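PDB 2Q02: putative cytoplasmic protein from Salmonella typhimurium LT2, which is of unknown function but binds zinc and may act as an isomerase with a xylose isomerase-like TIM barrel fold. Local coordinates for residues 25-30 / 254-259. Numbering follows the deposited sequence.
Sequences FRLVKR and WSEAEI
Leu-27 reaches from helix 21-30 into the first turn of helix 256-271, where it meets Glu-256 and Ile-259. On the charged side of the same contact, Glu-256 is the side chain to follow. Its CB packs against Leu-27 CD1 at 4.1 Å. CG stands anti to the carbonyl carbon (chi1 -76°), and the chain runs on extended to CD, which comes 3.7 Å from Arg-30 NH2 and brings the carboxylate alongside helix 21-30. There OE1 takes the N-H of Arg-30 NH2 in a salt bridge that, in the one of two deposited conformers described here, measures 2.5 Å, too short to be taken at face value; the angle of 122° at the hydrogen is equally doubtful. As modelled, the oxygen sits at the edge of the guanidinium, near its plane, and the two flat groups are 28° apart. Arg-26 NH2 stays 5.0 Å from OE2 and makes no bond to it, though it could add a weak electrostatic attraction.

In this eight-stranded TIM barrel the two segments belong to the helices that follow the first and the last strand, so their packing helps close the outer helical layer where the first and last helices of the barrel meet. The bend at chi3 folds the Arg-30 guanidinium back over its own helix, one face above Leu-27 CA. In this conformer NH1 also forms a salt bridge to Glu-260, one turn further along helix 256-271.

Beneath the charges, Leu-27 CD1 lies 3.7 Å from the backbone O of Glu-256 and 3.9 Å from Ile-259 CG2, the buried leucine and isoleucine crossing at about a right angle. Ser-255 is the N-cap of helix 256-271, its OG accepting from Glu-258 N at 3.2 Å.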
loop_
_atom_site.group_PDB
_atom_site.type_symbol
_atom_site.label_atom_id
_atom_site.label_comp_id
_atom_site.label_asym_id
_atom_site.label_seq_id
_atom_site.Cartn_x
_atom_site.Cartn_y
_atom_site.Cartn_z
ATOM N N PHE A 25 -13.697 -9.873 4.961
ATOM C CA PHE A 25 -14.465 -8.709 5.421
ATOM C C PHE A 25 -15.067 -8.949 6.800
ATOM O O PHE A 25 -15.075 -8.046 7.638
ATOM C CB PHE A 25 -15.606 -8.367 4.433
ATOM C CG PHE A 25 -15.165 -7.640 3.162
ATOM C CD1 PHE A 25 -13.833 -7.591 2.753
ATOM C CD2 PHE A 25 -16.114 -7.024 2.356
ATOM C CE1 PHE A 25 -13.467 -6.931 1.595
ATOM C CE2 PHE A 25 -15.737 -6.359 1.195
ATOM C CZ PHE A 25 -14.418 -6.321 0.822
ATOM N N ARG A 26 -15.574 -10.162 7.020
ATOM C CA ARG A 26 -16.216 -10.533 8.288
ATOM C C ARG A 26 -15.188 -10.486 9.435
ATOM O O ARG A 26 -15.500 -10.039 10.537
ATOM C CB ARG A 26 -16.898 -11.917 8.181
ATOM C CG ARG A 26 -17.656 -12.348 9.443
ATOM C CD ARG A 26 -18.474 -13.625 9.243
ATOM N NE ARG A 26 -17.671 -14.693 8.641
ATOM C CZ ARG A 26 -18.034 -15.465 7.608
ATOM N NH1 ARG A 26 -19.236 -15.356 7.033
ATOM N NH2 ARG A 26 -17.181 -16.387 7.158
ATOM N N LEU A 27 -13.962 -10.919 9.155
ATOM C CA LEU A 27 -12.863 -10.876 10.131
ATOM C C LEU A 27 -12.523 -9.436 10.521
ATOM O O LEU A 27 -12.424 -9.116 11.716
ATOM C CB LEU A 27 -11.633 -11.596 9.554
ATOM C CG LEU A 27 -10.361 -11.730 10.381
ATOM C CD1 LEU A 27 -9.599 -12.937 9.886
ATOM C CD2 LEU A 27 -9.515 -10.473 10.298
ATOM N N VAL A 28 -12.363 -8.575 9.512
ATOM C CA VAL A 28 -12.032 -7.164 9.736
ATOM C C VAL A 28 -13.120 -6.462 10.576
ATOM O O VAL A 28 -12.802 -5.652 11.450
ATOM C CB VAL A 28 -11.804 -6.421 8.399
ATOM C CG1 VAL A 28 -11.625 -4.918 8.619
ATOM C CG2 VAL A 28 -10.605 -6.994 7.667
ATOM N N LYS A 29 -14.391 -6.792 10.334
ATOM C CA LYS A 29 -15.489 -6.256 11.163
ATOM C C LYS A 29 -15.436 -6.824 12.592
ATOM O O LYS A 29 -15.611 -6.064 13.547
ATOM C CB LYS A 29 -16.874 -6.443 10.513
ATOM C CG LYS A 29 -18.086 -6.171 11.471
ATOM C CD LYS A 29 -19.036 -5.088 10.946
ATOM C CE LYS A 29 -20.265 -4.858 11.869
ATOM N NZ LYS A 29 -21.177 -6.047 11.954
ATOM N N ARG A 30 -15.172 -8.127 12.750
ATOM C CA ARG A 30 -14.998 -8.736 14.079
ATOM C C ARG A 30 -13.922 -7.994 14.894
ATOM O O ARG A 30 -14.052 -7.828 16.109
ATOM C CB ARG A 30 -14.651 -10.243 13.976
ATOM C CG ARG A 30 -15.857 -11.208 13.830
ATOM C CD ARG A 30 -15.440 -12.705 13.881
ATOM N NE ARG A 30 -15.072 -13.220 12.557
ATOM C CZ ARG A 30 -13.863 -13.642 12.179
ATOM N NH1 ARG A 30 -12.836 -13.669 13.012
ATOM N NH2 ARG A 30 -13.679 -14.049 10.934
ATOM N N TRP A 254 -1.577 -19.412 8.478
ATOM C CA TRP A 254 -2.295 -18.770 9.600
ATOM C C TRP A 254 -3.812 -19.031 9.583
ATOM O O TRP A 254 -4.477 -18.790 8.570
ATOM C CB TRP A 254 -2.090 -17.244 9.545
ATOM C CG TRP A 254 -0.681 -16.742 9.779
ATOM C CD1 TRP A 254 0.454 -17.480 9.885
ATOM C CD2 TRP A 254 -0.284 -15.376 9.920
ATOM N NE1 TRP A 254 1.536 -16.661 10.099
ATOM C CE2 TRP A 254 1.108 -15.364 10.124
ATOM C CE3 TRP A 254 -0.975 -14.158 9.901
ATOM C CZ2 TRP A 254 1.826 -14.186 10.304
ATOM C CZ3 TRP A 254 -0.261 -12.987 10.073
ATOM C CH2 TRP A 254 1.127 -13.009 10.276
ATOM N N SER A 255 -4.363 -19.479 10.711
ATOM C CA SER A 255 -5.821 -19.534 10.870
ATOM C C SER A 255 -6.414 -18.123 11.032
ATOM O O SER A 255 -5.678 -17.143 11.217
ATOM C CB SER A 255 -6.194 -20.394 12.071
ATOM O OG SER A 255 -5.853 -19.745 13.278
ATOM N N GLU A 256 -7.742 -18.024 10.953
ATOM C CA GLU A 256 -8.432 -16.748 11.127
ATOM C C GLU A 256 -8.183 -16.157 12.512
ATOM O O GLU A 256 -8.195 -14.930 12.686
ATOM C CB GLU A 256 -9.939 -16.904 10.947
ATOM C CG GLU A 256 -10.409 -17.050 9.518
ATOM C CD GLU A 256 -11.922 -16.895 9.398
ATOM O OE1 GLU A 256 -12.480 -16.072 10.150
ATOM O OE2 GLU A 256 -12.553 -17.592 8.567
ATOM N N ALA A 257 -8.002 -17.044 13.494
ATOM C CA ALA A 257 -7.652 -16.657 14.856
ATOM C C ALA A 257 -6.237 -16.054 14.900
ATOM O O ALA A 257 -6.051 -14.974 15.461
ATOM C CB ALA A 257 -7.768 -17.866 15.804
ATOM N N GLU A 258 -5.260 -16.745 14.300
ATOM C CA GLU A 258 -3.863 -16.282 14.257
ATOM C C GLU A 258 -3.749 -14.906 13.575
ATOM O O GLU A 258 -2.968 -14.048 14.015
ATOM C CB GLU A 258 -2.988 -17.316 13.532
ATOM C CG GLU A 258 -1.502 -16.932 13.336
ATOM C CD GLU A 258 -0.585 -17.405 14.478
ATOM O OE1 GLU A 258 -0.435 -18.645 14.687
ATOM O OE2 GLU A 258 0.003 -16.524 15.149
ATOM N N ILE A 259 -4.532 -14.708 12.507
ATOM C CA ILE A 259 -4.604 -13.428 11.789
ATOM C C ILE A 259 -5.127 -12.344 12.713
ATOM O O ILE A 259 -4.572 -11.237 12.740
ATOM C CB ILE A 259 -5.527 -13.503 10.540
ATOM C CG1 ILE A 259 -4.900 -14.345 9.431
ATOM C CG2 ILE A 259 -5.796 -12.127 9.953
ATOM C CD1 ILE A 259 -5.871 -14.584 8.257
#